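Long-range contact in glycosyl hydrolase family 2, TIM barrel domain protein (Faecalibacterium prausnitzii A2-165, PDB 6ED2), which probably hydrolyses beta-glucuronides as a family 2 glycosidase of a human gut bacterium: residues I40-P52 and L65-F77. Sequence-based numbering, arbitrary orientation.
Sequences IGLDGMWRFSFDP and LPSSLSMPVPASF
Ser68 OG is gripped side-on by two nitrogens of Arg47, NE at 2.9 Å and NH2 at 3.2 Å, and lies in the guanidinium plane. Successive bends in the arginine chain (chi2 -54°, chi3 -59°) fold it back over the neighbouring strand, laying one guanidinium face on Leu69 C and Ser70 N. The two strands, 44-51 and 69-73, form an antiparallel pair in the sheet of the sugar-binding domain of this family 2 hydrolase; strand 92-101 flanks 44-51 on its other edge. Paired backbone bonds join Gly44 with Val73 and Trp46 with Met71, Met71 N reaching Trp46 O at 2.8 Å. The backbone angles of Gly44 would jam a side chain against the preceding carbonyl, hence glycine. Arg47 shares its sheet face with Met45 and Ser70, where a second subunit packs: Met366 of that subunit meets both, and Glu369 of that subunit makes a long, weak ion pair with Arg47. A leucine in place of Arg47 would probably leave Ser68 OG without either of these donors and Glu369 of the neighbouring subunit without its distant positive mate. The other face is apolar. Phe48 lies alongside Met71, CB to CB 3.5 Å, and places CZ over one face of Phe77, whose ring also receives the edge of Phe50, planes at 77°. Tyr95 meets Phe48 edge-to-face, as Phe93 does Phe77. Farther along, Trp46 NE1 is satisfied by Leu42 O, and the branch at CB of Val73 places a methyl over the indole face: Val73 CG2 sits 3.6 Å from the centroid of the five-membered ring of Trp46, a CH-pi contact.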
ATOM      1  N   ILE A  40     -24.879 -36.939  -7.505  1.00 33.21           N
ATOM      2  CA  ILE A  40     -25.524 -35.782  -6.896  1.00 30.45           C
ATOM      3  C   ILE A  40     -24.515 -35.069  -6.005  1.00 29.60           C
ATOM      4  O   ILE A  40     -24.024 -35.653  -5.035  1.00 28.26           O
ATOM      5  CB  ILE A  40     -26.761 -36.185  -6.080  1.00 32.25           C
ATOM      6  CG1 ILE A  40     -27.800 -36.836  -6.994  1.00 37.87           C
ATOM      7  CG2 ILE A  40     -27.359 -34.952  -5.377  1.00 28.27           C
ATOM      8  CD1 ILE A  40     -29.109 -37.186  -6.289  1.00 37.77           C
ATOM      9  N   GLY A  41     -24.222 -33.810  -6.314  1.00 28.22           N
ATOM     10  CA  GLY A  41     -23.337 -33.036  -5.461  1.00 27.31           C
ATOM     11  C   GLY A  41     -24.019 -32.633  -4.166  1.00 27.45           C
ATOM     12  O   GLY A  41     -25.214 -32.340  -4.131  1.00 30.64           O
ATOM     13  N   LEU A  42     -23.246 -32.628  -3.084  1.00 27.14           N
ATOM     14  CA  LEU A  42     -23.737 -32.248  -1.767  1.00 25.11           C
ATOM     15  C   LEU A  42     -23.082 -30.976  -1.251  1.00 25.31           C
ATOM     16  O   LEU A  42     -23.182 -30.678  -0.056  1.00 26.55           O
ATOM     17  CB  LEU A  42     -23.519 -33.389  -0.765  1.00 29.59           C
ATOM     18  CG  LEU A  42     -24.120 -34.771  -1.079  1.00 32.86           C
ATOM     19  CD1 LEU A  42     -23.836 -35.719   0.063  1.00 25.02           C
ATOM     20  CD2 LEU A  42     -25.625 -34.684  -1.293  1.00 25.33           C
ATOM     21  N   ASP A  43     -22.382 -30.238  -2.107  1.00 23.93           N
ATOM     22  CA  ASP A  43     -21.788 -28.979  -1.677  1.00 27.70           C
ATOM     23  C   ASP A  43     -22.888 -27.998  -1.298  1.00 34.20           C
ATOM     24  O   ASP A  43     -23.997 -28.047  -1.831  1.00 27.75           O
ATOM     25  CB  ASP A  43     -20.920 -28.372  -2.793  1.00 25.45           C
ATOM     26  CG  ASP A  43     -19.741 -29.277  -3.184  1.00 35.19           C
ATOM     27  OD1 ASP A  43     -19.474 -30.267  -2.446  1.00 34.66           O
ATOM     28  OD2 ASP A  43     -19.093 -29.006  -4.227  1.00 38.05           O
ATOM     29  N   GLY A  44     -22.575 -27.103  -0.385  1.00 26.73           N
ATOM     30  CA  GLY A  44     -23.512 -26.084  -0.020  1.00 23.46           C
ATOM     31  C   GLY A  44     -23.251 -25.652   1.400  1.00 28.56           C
ATOM     32  O   GLY A  44     -22.133 -25.764   1.892  1.00 27.06           O
ATOM     33  N   MET A  45     -24.295 -25.133   2.038  1.00 26.25           N
ATOM     34  CA  MET A  45     -24.202 -24.767   3.440  1.00 25.83           C
ATOM     35  C   MET A  45     -24.484 -26.010   4.267  1.00 29.36           C
ATOM     36  O   MET A  45     -25.545 -26.620   4.121  1.00 30.58           O
ATOM     37  CB  MET A  45     -25.177 -23.650   3.805  1.00 25.91           C
ATOM     38  CG  MET A  45     -24.872 -22.314   3.174  1.00 38.46           C
ATOM     39  SD  MET A  45     -23.247 -21.623   3.606  1.00 36.11           S
ATOM     40  CE  MET A  45     -23.207 -21.809   5.338  1.00 23.22           C
ATOM     41  N   TRP A  46     -23.532 -26.392   5.112  1.00 26.08           N
ATOM     42  CA  TRP A  46     -23.718 -27.460   6.080  1.00 27.60           C
ATOM     43  C   TRP A  46     -23.817 -26.845   7.468  1.00 25.04           C
ATOM     44  O   TRP A  46     -23.693 -25.631   7.637  1.00 29.80           O
ATOM     45  CB  TRP A  46     -22.564 -28.469   6.025  1.00 29.97           C
ATOM     46  CG  TRP A  46     -22.413 -29.284   4.752  1.00 27.50           C
ATOM     47  CD1 TRP A  46     -22.725 -28.905   3.476  1.00 27.16           C
ATOM     48  CD2 TRP A  46     -21.860 -30.604   4.652  1.00 24.98           C
ATOM     49  NE1 TRP A  46     -22.403 -29.910   2.585  1.00 26.60           N
ATOM     50  CE2 TRP A  46     -21.876 -30.966   3.285  1.00 26.36           C
ATOM     51  CE3 TRP A  46     -21.352 -31.514   5.586  1.00 28.03           C
ATOM     52  CZ2 TRP A  46     -21.410 -32.204   2.829  1.00 26.81           C
ATOM     53  CZ3 TRP A  46     -20.879 -32.755   5.126  1.00 27.62           C
ATOM     54  CH2 TRP A  46     -20.920 -33.082   3.760  1.00 27.28           C
ATOM     55  N   ARG A  47     -24.045 -27.692   8.467  1.00 27.45           N
ATOM     56  CA  ARG A  47     -23.932 -27.309   9.866  1.00 27.77           C
ATOM     57  C   ARG A  47     -22.563 -27.732  10.397  1.00 32.08           C
ATOM     58  O   ARG A  47     -21.918 -28.643   9.873  1.00 28.20           O
ATOM     59  CB  ARG A  47     -25.050 -27.939  10.706  1.00 28.81           C
ATOM     60  CG  ARG A  47     -26.472 -27.718  10.183  1.00 33.57           C
ATOM     61  CD  ARG A  47     -26.789 -26.239   9.955  1.00 34.02           C
ATOM     62  NE  ARG A  47     -26.654 -25.440  11.182  1.00 37.60           N
ATOM     63  CZ  ARG A  47     -26.826 -24.118  11.233  1.00 39.87           C
ATOM     64  NH1 ARG A  47     -27.137 -23.437  10.127  1.00 37.84           N
ATOM     65  NH2 ARG A  47     -26.674 -23.471  12.385  1.00 35.05           N
ATOM     66  N   PHE A  48     -22.131 -27.068  11.461  1.00 29.08           N
ATOM     67  CA  PHE A  48     -20.757 -27.171  11.913  1.00 26.06           C
ATOM     68  C   PHE A  48     -20.716 -26.896  13.404  1.00 30.06           C
ATOM     69  O   PHE A  48     -21.392 -25.990  13.890  1.00 31.47           O
ATOM     70  CB  PHE A  48     -19.858 -26.176  11.148  1.00 24.30           C
ATOM     71  CG  PHE A  48     -18.408 -26.146  11.603  1.00 28.66           C
ATOM     72  CD1 PHE A  48     -17.430 -26.807  10.873  1.00 27.12           C
ATOM     73  CD2 PHE A  48     -18.013 -25.401  12.717  1.00 27.70           C
ATOM     74  CE1 PHE A  48     -16.076 -26.755  11.257  1.00 25.23           C
ATOM     75  CE2 PHE A  48     -16.672 -25.352  13.110  1.00 27.87           C
ATOM     76  CZ  PHE A  48     -15.702 -26.028  12.364  1.00 28.44           C
ATOM     77  N   SER A  49     -19.906 -27.671  14.123  1.00 28.64           N
ATOM     78  CA  SER A  49     -19.694 -27.407  15.532  1.00 29.17           C
ATOM     79  C   SER A  49     -18.274 -27.795  15.905  1.00 30.79           C
ATOM     80  O   SER A  49     -17.797 -28.862  15.511  1.00 30.32           O
ATOM     81  CB  SER A  49     -20.687 -28.184  16.405  1.00 27.98           C
ATOM     82  OG  SER A  49     -20.516 -27.787  17.747  1.00 29.85           O
ATOM     83  N   PHE A  50     -17.603 -26.918  16.651  1.00 30.73           N
ATOM     84  CA  PHE A  50     -16.389 -27.310  17.352  1.00 30.71           C
ATOM     85  C   PHE A  50     -16.738 -28.292  18.468  1.00 34.92           C
ATOM     86  O   PHE A  50     -17.844 -28.270  19.015  1.00 35.11           O
ATOM     87  CB  PHE A  50     -15.679 -26.083  17.937  1.00 27.80           C
ATOM     88  CG  PHE A  50     -15.202 -25.093  16.900  1.00 31.78           C
ATOM     89  CD1 PHE A  50     -14.205 -25.438  15.998  1.00 29.62           C
ATOM     90  CD2 PHE A  50     -15.745 -23.811  16.829  1.00 34.94           C
ATOM     91  CE1 PHE A  50     -13.764 -24.529  15.036  1.00 29.53           C
ATOM     92  CE2 PHE A  50     -15.299 -22.891  15.864  1.00 30.32           C
ATOM     93  CZ  PHE A  50     -14.307 -23.252  14.975  1.00 26.36           C
ATOM     94  N   ASP A  51     -15.779 -29.153  18.814  1.00 35.07           N
ATOM     95  CA  ASP A  51     -15.940 -30.157  19.874  1.00 32.89           C
ATOM     96  C   ASP A  51     -14.698 -30.132  20.761  1.00 32.37           C
ATOM     97  O   ASP A  51     -13.884 -31.062  20.736  1.00 34.04           O
ATOM     98  CB  ASP A  51     -16.159 -31.543  19.259  1.00 33.59           C
ATOM     99  CG  ASP A  51     -16.570 -32.621  20.284  1.00 34.91           C
ATOM    100  OD1 ASP A  51     -16.639 -32.358  21.515  1.00 30.45           O
ATOM    101  OD2 ASP A  51     -16.822 -33.757  19.821  1.00 33.00           O
ATOM    102  N   PRO A  52     -14.511 -29.067  21.549  1.00 32.30           N
ATOM    103  CA  PRO A  52     -13.237 -28.924  22.281  1.00 39.05           C
ATOM    104  C   PRO A  52     -13.044 -29.966  23.367  1.00 39.20           C
ATOM    105  O   PRO A  52     -11.899 -30.266  23.729  1.00 39.23           O
ATOM    106  CB  PRO A  52     -13.318 -27.507  22.869  1.00 25.42           C
ATOM    107  CG  PRO A  52     -14.778 -27.225  22.954  1.00 30.13           C
ATOM    108  CD  PRO A  52     -15.389 -27.901  21.745  1.00 35.07           C
ATOM    109  N   LEU A  65     -26.323 -32.504  16.132  1.00 42.42           N
ATOM    110  CA  LEU A  65     -25.491 -31.521  16.798  1.00 43.53           C
ATOM    111  C   LEU A  65     -26.359 -30.711  17.745  1.00 44.24           C
ATOM    112  O   LEU A  65     -27.342 -30.103  17.297  1.00 47.98           O
ATOM    113  CB  LEU A  65     -24.823 -30.603  15.773  1.00 42.29           C
ATOM    114  CG  LEU A  65     -23.731 -31.234  14.924  1.00 44.20           C
ATOM    115  CD1 LEU A  65     -23.152 -30.202  13.968  1.00 34.80           C
ATOM    116  CD2 LEU A  65     -22.661 -31.810  15.842  1.00 32.76           C
ATOM    117  N   PRO A  66     -26.060 -30.690  19.049  1.00 45.19           N
ATOM    118  CA  PRO A  66     -26.869 -29.876  19.977  1.00 46.76           C
ATOM    119  C   PRO A  66     -26.893 -28.396  19.626  1.00 50.94           C
ATOM    120  O   PRO A  66     -27.956 -27.766  19.678  1.00 53.05           O
ATOM    121  CB  PRO A  66     -26.202 -30.134  21.342  1.00 40.68           C
ATOM    122  CG  PRO A  66     -24.886 -30.778  21.038  1.00 44.54           C
ATOM    123  CD  PRO A  66     -25.088 -31.533  19.761  1.00 40.74           C
ATOM    124  N   SER A  67     -25.749 -27.816  19.282  1.00 47.71           N
ATOM    125  CA  SER A  67     -25.699 -26.464  18.757  1.00 40.88           C
ATOM    126  C   SER A  67     -24.761 -26.461  17.562  1.00 42.53           C
ATOM    127  O   SER A  67     -23.834 -27.268  17.484  1.00 40.69           O
ATOM    128  CB  SER A  67     -25.240 -25.463  19.822  1.00 38.61           C
ATOM    129  OG  SER A  67     -23.885 -25.674  20.158  1.00 48.19           O
ATOM    130  N   SER A  68     -25.009 -25.559  16.621  1.00 36.59           N
ATOM    131  CA  SER A  68     -24.219 -25.566  15.405  1.00 35.60           C
ATOM    132  C   SER A  68     -24.238 -24.185  14.773  1.00 36.06           C
ATOM    133  O   SER A  68     -25.030 -23.317  15.140  1.00 34.78           O
ATOM    134  CB  SER A  68     -24.734 -26.622  14.429  1.00 33.41           C
ATOM    135  OG  SER A  68     -25.971 -26.233  13.881  1.00 35.44           O
ATOM    136  N   LEU A  69     -23.350 -23.994  13.803  1.00 33.31           N
ATOM    137  CA  LEU A  69     -23.345 -22.800  12.977  1.00 33.68           C
ATOM    138  C   LEU A  69     -23.252 -23.228  11.524  1.00 32.64           C
ATOM    139  O   LEU A  69     -22.827 -24.347  11.212  1.00 31.87           O
ATOM    140  CB  LEU A  69     -22.190 -21.850  13.349  1.00 33.50           C
ATOM    141  CG  LEU A  69     -20.792 -22.458  13.377  1.00 36.64           C
ATOM    142  CD1 LEU A  69     -20.127 -22.251  12.032  1.00 34.30           C
ATOM    143  CD2 LEU A  69     -19.965 -21.834  14.470  1.00 33.69           C
ATOM    144  N   SER A  70     -23.672 -22.338  10.629  1.00 31.06           N
ATOM    145  CA  SER A  70     -23.672 -22.658   9.208  1.00 30.41           C
ATOM    146  C   SER A  70     -22.255 -22.559   8.661  1.00 29.51           C
ATOM    147  O   SER A  70     -21.488 -21.673   9.041  1.00 29.28           O
ATOM    148  CB  SER A  70     -24.603 -21.717   8.444  1.00 28.56           C
ATOM    149  OG  SER A  70     -24.083 -20.398   8.479  1.00 33.40           O
ATOM    150  N   MET A  71     -21.906 -23.477   7.777  1.00 28.06           N
ATOM    151  CA  MET A  71     -20.540 -23.533   7.283  1.00 25.32           C
ATOM    152  C   MET A  71     -20.573 -23.968   5.830  1.00 25.60           C
ATOM    153  O   MET A  71     -21.140 -25.018   5.517  1.00 25.35           O
ATOM    154  CB  MET A  71     -19.692 -24.492   8.125  1.00 28.75           C
ATOM    155  CG  MET A  71     -18.271 -24.702   7.619  1.00 22.58           C
ATOM    156  SD  MET A  71     -17.230 -23.225   7.806  1.00 31.32           S
ATOM    157  CE  MET A  71     -17.649 -22.651   9.457  1.00 26.17           C
ATOM    158  N   PRO A  72     -20.033 -23.174   4.909  1.00 24.54           N
ATOM    159  CA  PRO A  72     -20.021 -23.593   3.502  1.00 24.17           C
ATOM    160  C   PRO A  72     -19.039 -24.738   3.288  1.00 26.42           C
ATOM    161  O   PRO A  72     -17.964 -24.781   3.889  1.00 28.72           O
ATOM    162  CB  PRO A  72     -19.576 -22.330   2.751  1.00 21.89           C
ATOM    163  CG  PRO A  72     -18.770 -21.559   3.770  1.00 27.31           C
ATOM    164  CD  PRO A  72     -19.399 -21.861   5.121  1.00 22.29           C
ATOM    165  N   VAL A  73     -19.430 -25.668   2.424  1.00 24.24           N
ATOM    166  CA  VAL A  73     -18.607 -26.782   1.970  1.00 26.57           C
ATOM    167  C   VAL A  73     -18.614 -26.713   0.449  1.00 28.18           C
ATOM    168  O   VAL A  73     -19.693 -26.624  -0.151  1.00 29.73           O
ATOM    169  CB  VAL A  73     -19.156 -28.124   2.479  1.00 30.73           C
ATOM    170  CG1 VAL A  73     -18.409 -29.285   1.848  1.00 28.36           C
ATOM    171  CG2 VAL A  73     -19.096 -28.197   4.013  1.00 25.22           C
ATOM    172  N   PRO A  74     -17.459 -26.710  -0.228  1.00 26.19           N
ATOM    173  CA  PRO A  74     -16.088 -26.813   0.279  1.00 29.86           C
ATOM    174  C   PRO A  74     -15.479 -25.491   0.750  1.00 29.53           C
ATOM    175  O   PRO A  74     -15.644 -24.468   0.098  1.00 27.90           O
ATOM    176  CB  PRO A  74     -15.319 -27.340  -0.943  1.00 25.19           C
ATOM    177  CG  PRO A  74     -16.041 -26.666  -2.104  1.00 28.85           C
ATOM    178  CD  PRO A  74     -17.501 -26.682  -1.707  1.00 22.67           C
ATOM    179  N   ALA A  75     -14.732 -25.546   1.853  1.00 31.17           N
ATOM    180  CA  ALA A  75     -13.907 -24.442   2.328  1.00 29.32           C
ATOM    181  C   ALA A  75     -13.104 -24.940   3.519  1.00 29.55           C
ATOM    182  O   ALA A  75     -13.492 -25.909   4.184  1.00 27.40           O
ATOM    183  CB  ALA A  75     -14.754 -23.218   2.731  1.00 23.66           C
ATOM    184  N   SER A  76     -11.977 -24.279   3.775  1.00 24.65           N
ATOM    185  CA  SER A  76     -11.417 -24.324   5.117  1.00 24.35           C
ATOM    186  C   SER A  76     -12.338 -23.531   6.026  1.00 29.86           C
ATOM    187  O   SER A  76     -12.945 -22.543   5.600  1.00 24.28           O
ATOM    188  CB  SER A  76     -10.010 -23.721   5.160  1.00 22.03           C
ATOM    189  OG  SER A  76      -9.127 -24.372   4.258  1.00 30.08           O
ATOM    190  N   PHE A  77     -12.453 -23.965   7.286  1.00 26.13           N
ATOM    191  CA  PHE A  77     -13.311 -23.215   8.193  1.00 25.50           C
ATOM    192  C   PHE A  77     -12.628 -21.972   8.762  1.00 26.45           C
ATOM    193  O   PHE A  77     -13.327 -21.047   9.178  1.00 28.54           O
ATOM    194  CB  PHE A  77     -13.835 -24.117   9.331  1.00 26.54           C
ATOM    195  CG  PHE A  77     -12.778 -24.568  10.342  1.00 27.47           C
ATOM    196  CD1 PHE A  77     -12.325 -23.713  11.348  1.00 25.17           C
ATOM    197  CD2 PHE A  77     -12.278 -25.865  10.303  1.00 27.54           C
ATOM    198  CE1 PHE A  77     -11.370 -24.132  12.302  1.00 27.45           C
ATOM    199  CE2 PHE A  77     -11.325 -26.302  11.252  1.00 28.41           C
ATOM    200  CZ  PHE A  77     -10.865 -25.425  12.247  1.00 28.07           C
TER
HETATM  201  O   HOH W   1     -21.735 -24.585  17.706  1.00 42.67           O